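Local coordinates for protein diaminopimelate decarboxylase (Phaeodactylum tricornutum, PDB 7JPJ) that probably decarboxylates diaminopimelate in lysine biosynthesis as a pyridoxal 5'-phosphate-dependent dimeric enzyme, at residues V241-G246 with L284-G289; A327-T332 with D390-Y395. One frame throughout, in Å; residues are numbered along the deposited sequence.

Contact 1 of 2, residues V241-G246 with L284-G289; sequences VGRNKG and LVAMAG. With DLY (D-lysine), chain C.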
# COMPACT_ATOMS: atom_id res chain seq x y z
N VAL A 241 13.46 1.11 16.36
CA VAL A 241 13.20 -0.19 16.97
C VAL A 241 13.90 -1.24 16.13
O VAL A 241 13.68 -1.32 14.92
CB VAL A 241 11.69 -0.48 17.08
CG1 VAL A 241 11.46 -1.88 17.62
CG2 VAL A 241 11.00 0.55 17.94
N GLY A 242 14.74 -2.05 16.77
CA GLY A 242 15.42 -3.13 16.08
C GLY A 242 14.62 -4.41 16.09
O GLY A 242 14.67 -5.17 17.06
N ARG A 243 13.86 -4.66 15.02
CA ARG A 243 13.05 -5.86 14.96
C ARG A 243 13.91 -7.11 14.85
O ARG A 243 13.63 -8.13 15.48
CB ARG A 243 12.07 -5.78 13.79
CG ARG A 243 11.09 -4.63 13.87
CD ARG A 243 10.28 -4.53 12.60
NE ARG A 243 9.31 -3.43 12.63
CZ ARG A 243 9.60 -2.17 12.35
NH1 ARG A 243 10.84 -1.83 12.03
NH2 ARG A 243 8.66 -1.24 12.40
N ASN A 244 14.97 -7.05 14.05
CA ASN A 244 15.79 -8.21 13.76
C ASN A 244 17.03 -8.24 14.65
O ASN A 244 17.51 -7.19 15.10
CB ASN A 244 16.21 -8.23 12.29
CG ASN A 244 15.03 -8.02 11.36
OD1 ASN A 244 14.28 -8.95 11.06
ND2 ASN A 244 14.85 -6.78 10.90
N LYS A 245 17.52 -9.45 14.91
CA LYS A 245 18.71 -9.62 15.72
C LYS A 245 19.89 -8.88 15.10
O LYS A 245 20.15 -9.00 13.90
CB LYS A 245 19.03 -11.11 15.87
CG LYS A 245 20.01 -11.45 16.97
CD LYS A 245 21.11 -12.38 16.48
CE LYS A 245 21.91 -12.96 17.64
NZ LYS A 245 22.12 -11.97 18.74
N GLY A 246 20.59 -8.10 15.93
CA GLY A 246 21.71 -7.30 15.49
C GLY A 246 21.40 -5.83 15.35
O GLY A 246 22.29 -4.99 15.57
N LEU A 284 6.09 2.41 20.23
CA LEU A 284 5.03 2.01 21.15
C LEU A 284 4.32 0.73 20.74
O LEU A 284 3.86 -0.02 21.62
CB LEU A 284 4.00 3.13 21.29
CG LEU A 284 4.30 4.23 22.31
CD1 LEU A 284 3.43 5.44 22.03
CD2 LEU A 284 4.06 3.72 23.72
N VAL A 285 4.21 0.44 19.45
CA VAL A 285 3.31 -0.61 18.99
C VAL A 285 3.99 -1.63 18.07
O VAL A 285 3.42 -2.69 17.78
CB VAL A 285 2.08 -0.00 18.28
CG1 VAL A 285 1.24 0.80 19.25
CG2 VAL A 285 2.52 0.86 17.10
N ALA A 286 5.21 -1.33 17.61
CA ALA A 286 5.88 -2.18 16.63
C ALA A 286 6.01 -3.62 17.11
O ALA A 286 5.41 -4.53 16.53
CB ALA A 286 7.26 -1.63 16.28
N MET A 287 6.80 -3.85 18.17
CA MET A 287 7.00 -5.19 18.69
C MET A 287 5.78 -5.75 19.41
O MET A 287 5.81 -6.91 19.82
CB MET A 287 8.20 -5.22 19.64
CG MET A 287 9.50 -4.73 19.03
SD MET A 287 9.91 -5.48 17.44
CE MET A 287 9.83 -7.23 17.83
N ALA A 288 4.72 -4.96 19.57
CA ALA A 288 3.53 -5.41 20.26
C ALA A 288 2.55 -6.13 19.34
O ALA A 288 1.56 -6.68 19.82
CB ALA A 288 2.82 -4.24 20.94
N GLY A 289 2.80 -6.13 18.03
CA GLY A 289 1.88 -6.74 17.09
C GLY A 289 2.59 -7.75 16.21
O GLY A 289 3.78 -7.63 15.93
N DLY C . 14.15 0.49 10.00
CA DLY C . 12.76 0.94 10.04
C DLY C . 12.25 1.07 11.48
O DLY C . 13.01 0.96 12.45
CB DLY C . 12.62 2.28 9.30
CG DLY C . 11.20 2.60 8.85
CD DLY C . 11.17 3.89 8.03
CE DLY C . 9.75 4.34 7.73
NZ DLY C . 9.73 5.69 7.08
OXT DLY C . 11.06 1.28 11.71

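Contact 2 of 2, residues A327-T332 with D390-Y395; sequences AVHPIT and DGSGAY. With SO4 (sulfate ion), chain D.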
# COMPACT_ATOMS: atom_id res chain seq x y z
N ALA A 327 11.96 -4.08 4.04
CA ALA A 327 12.18 -4.26 5.46
C ALA A 327 12.09 -5.73 5.83
O ALA A 327 11.15 -6.43 5.42
CB ALA A 327 11.15 -3.45 6.26
N VAL A 328 13.06 -6.20 6.60
CA VAL A 328 13.06 -7.56 7.12
C VAL A 328 12.30 -7.58 8.43
O VAL A 328 12.47 -6.69 9.28
CB VAL A 328 14.50 -8.07 7.31
CG1 VAL A 328 14.50 -9.55 7.67
CG2 VAL A 328 15.32 -7.83 6.05
N HIS A 329 11.43 -8.58 8.60
CA HIS A 329 10.70 -8.81 9.83
C HIS A 329 11.12 -10.15 10.44
O HIS A 329 11.45 -11.09 9.71
CB HIS A 329 9.19 -8.81 9.60
CG HIS A 329 8.62 -7.47 9.29
ND1 HIS A 329 7.56 -6.93 9.98
CD2 HIS A 329 8.96 -6.55 8.35
CE1 HIS A 329 7.27 -5.74 9.48
NE2 HIS A 329 8.11 -5.48 8.49
N PRO A 330 11.12 -10.26 11.76
CA PRO A 330 11.40 -11.56 12.39
C PRO A 330 10.30 -12.56 12.08
O PRO A 330 9.11 -12.25 12.21
CB PRO A 330 11.46 -11.23 13.89
CG PRO A 330 11.49 -9.74 13.98
CD PRO A 330 10.83 -9.22 12.76
N ILE A 331 10.70 -13.76 11.67
CA ILE A 331 9.77 -14.78 11.20
C ILE A 331 10.02 -16.07 11.96
O ILE A 331 11.15 -16.56 12.00
CB ILE A 331 9.90 -15.00 9.68
CG1 ILE A 331 9.55 -13.72 8.93
CG2 ILE A 331 9.02 -16.16 9.24
CD1 ILE A 331 10.00 -13.71 7.50
N THR A 332 8.96 -16.61 12.56
CA THR A 332 9.01 -17.88 13.27
C THR A 332 7.90 -18.77 12.75
O THR A 332 6.77 -18.32 12.56
CB THR A 332 8.87 -17.69 14.79
OG1 THR A 332 10.00 -16.96 15.29
CG2 THR A 332 8.79 -19.03 15.50
N ASP A 390 6.73 -11.10 13.24
CA ASP A 390 6.74 -10.22 14.40
C ASP A 390 7.13 -8.80 13.99
O ASP A 390 7.52 -8.54 12.85
CB ASP A 390 7.70 -10.76 15.46
CG ASP A 390 7.08 -11.88 16.29
OD1 ASP A 390 5.92 -11.73 16.71
OD2 ASP A 390 7.76 -12.90 16.51
N GLY A 391 7.01 -7.88 14.94
CA GLY A 391 7.27 -6.48 14.66
C GLY A 391 6.30 -5.88 13.68
O GLY A 391 6.64 -4.91 12.98
N SER A 392 5.09 -6.42 13.59
CA SER A 392 4.10 -6.00 12.60
C SER A 392 2.95 -5.23 13.22
O SER A 392 1.83 -5.25 12.71
CB SER A 392 3.58 -7.22 11.83
OG SER A 392 4.64 -7.91 11.20
N GLY A 393 3.20 -4.55 14.34
CA GLY A 393 2.19 -3.75 15.00
C GLY A 393 2.20 -2.29 14.64
O GLY A 393 1.33 -1.54 15.10
N ALA A 394 3.15 -1.85 13.81
CA ALA A 394 3.27 -0.46 13.40
C ALA A 394 3.30 -0.39 11.89
O ALA A 394 4.11 -1.06 11.25
CB ALA A 394 4.52 0.18 14.00
N TYR A 395 2.41 0.43 11.32
CA TYR A 395 2.36 0.67 9.88
C TYR A 395 2.16 -0.63 9.09
O TYR A 395 2.75 -0.83 8.03
CB TYR A 395 3.61 1.41 9.40
CG TYR A 395 3.84 2.69 10.17
CD1 TYR A 395 3.05 3.81 9.94
CD2 TYR A 395 4.85 2.79 11.11
CE1 TYR A 395 3.25 4.98 10.64
CE2 TYR A 395 5.07 3.96 11.82
CZ TYR A 395 4.26 5.05 11.57
OH TYR A 395 4.47 6.23 12.27
S SO4 D . 7.56 6.97 14.22
O1 SO4 D . 8.49 5.92 13.79
O2 SO4 D . 7.90 7.37 15.59
O3 SO4 D . 6.19 6.47 14.18
O4 SO4 D . 7.68 8.11 13.32

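Contact 1 of 2, residues V241-G246 with L284-G289
Arg243 meets Met287 through its aliphatic chain and Ala286 through NH2, and sends its charge to a ligand instead. Its chain is extended from CG to NE (chi2 173°) and passes the thioether, Arg243 CG lying 3.9 Å from Met287 SD. Further out the guanidinium passes the methyl of Ala286 obliquely, NH2 of Arg243 to CB of Ala286 being 4.1 Å. The head group then reaches the bound D-lysine: Arg243 NH1 donates to OXT of the D-lysine carboxylate at 3.1 Å, in a nearly straight bond (164°), with the carboxylate at the edge of the guanidinium and near its plane. Arg243 NE is held separately by the carbonyl of Gly391, which helps fix the turn of the flat group.

Val241 supplies the other half of the contact. Its CG1 stands anti to the backbone N (chi1 176°) and lies 3.7 Å from Met287 CG, with Met287 SD at 3.9 Å. Ala286 CB is a looser neighbour, 4.4 Å from the same Val241 CG1. The bend of Met287 at chi2 and chi3 turns the sulfur to where it touches both the valine methyl and Arg243 CG. The side chains of Val241 and Met287 run past each other in opposite directions.

The patch is mostly buried. It joins the loop after strand 232-234 of the barrel to the turn that follows helix 282-285, where a type I turn runs from Ala286 to Gly289. Thr282 and Tyr283 of that helix also pack against Val241. Met287 and Ala286 flank the arginine while Gly391 O holds NE, which together would leave NH1 aimed at the carboxylate. Arg321, another pocket residue with its guanidinium close to that of Arg243, is likely to add to the positive field there.

Contact 2 of 2, residues A327-T332 with D390-Y395
ND1 of His329 is gripped from two directions by the loop 390-395. It donates to the carbonyl O of Asp390 at 3.3 Å, with a bent N-H...O angle of 141° and the oxygen lying somewhat out of the ring plane at the edge. A weak bond of 3.3 Å also links His329 ND1 to Ser392 OG, whose stronger partner is the carbonyl of Met389. The imidazole gets there with CG anti to the carbonyl carbon (chi1 -71°), and its CE1 comes 3.7 Å from Gly391 O. On the far side of the ring NE2 makes a weak bond to NE of Arg321, a residue of the D-lysine pocket. Without the imidazole, as with an alanine in its place, the Asp390 carbonyl would probably lose its side-chain donor and Arg321 a weak partner.

Beside the histidine, Asp390 N gives a firm bond of 2.8 Å to Pro330 O. The proline ring crosses the aspartate side chain at about a right angle, Pro330 CB standing 4.1 Å from Asp390 CB. The carboxylate turns elsewhere, its OD2 taking the N-H of Ile10. Gly391 has a positive phi of 64°, and a side chain on it would point at the proline.

Farther along, at the end of 390-395, Tyr395 packs on Tyr404 of the second subunit and donates from its OH to sulfate O3 at 2.6 Å. The sulfate, probably from the crystallisation liquor, is also held by Thr282 and the backbone N-H groups of Gly238 and Gly281, consistent with the cofactor phosphate site of fold-type III decarboxylases, while the 331-334 and 386-390 pairing belongs to the beta-sheet domain beside their barrel.

Contact 1 closes before contact 2 opens along the chain, yet their centres lie only about 7 Å apart. Contact 1 belongs to the barrel side, between the loop after strand 232-234 and helix 282-285; contact 2 sits where strand 331-334 of the mixed sheet begins and its antiparallel partner 386-390 ends. Strand 289-300, which starts at the last residue of contact 1, pairs with 386-390 in that sheet. Backbone bonds probably join them directly: Gly289 O lies 2.9 Å from Ser392 N, and Ala286 pairs with Gly393. Asn244 ND2 reaches Val328 O at 2.9 Å. The two contacts thus probably help to join the barrel to the beta domain beside the D-lysine pocket.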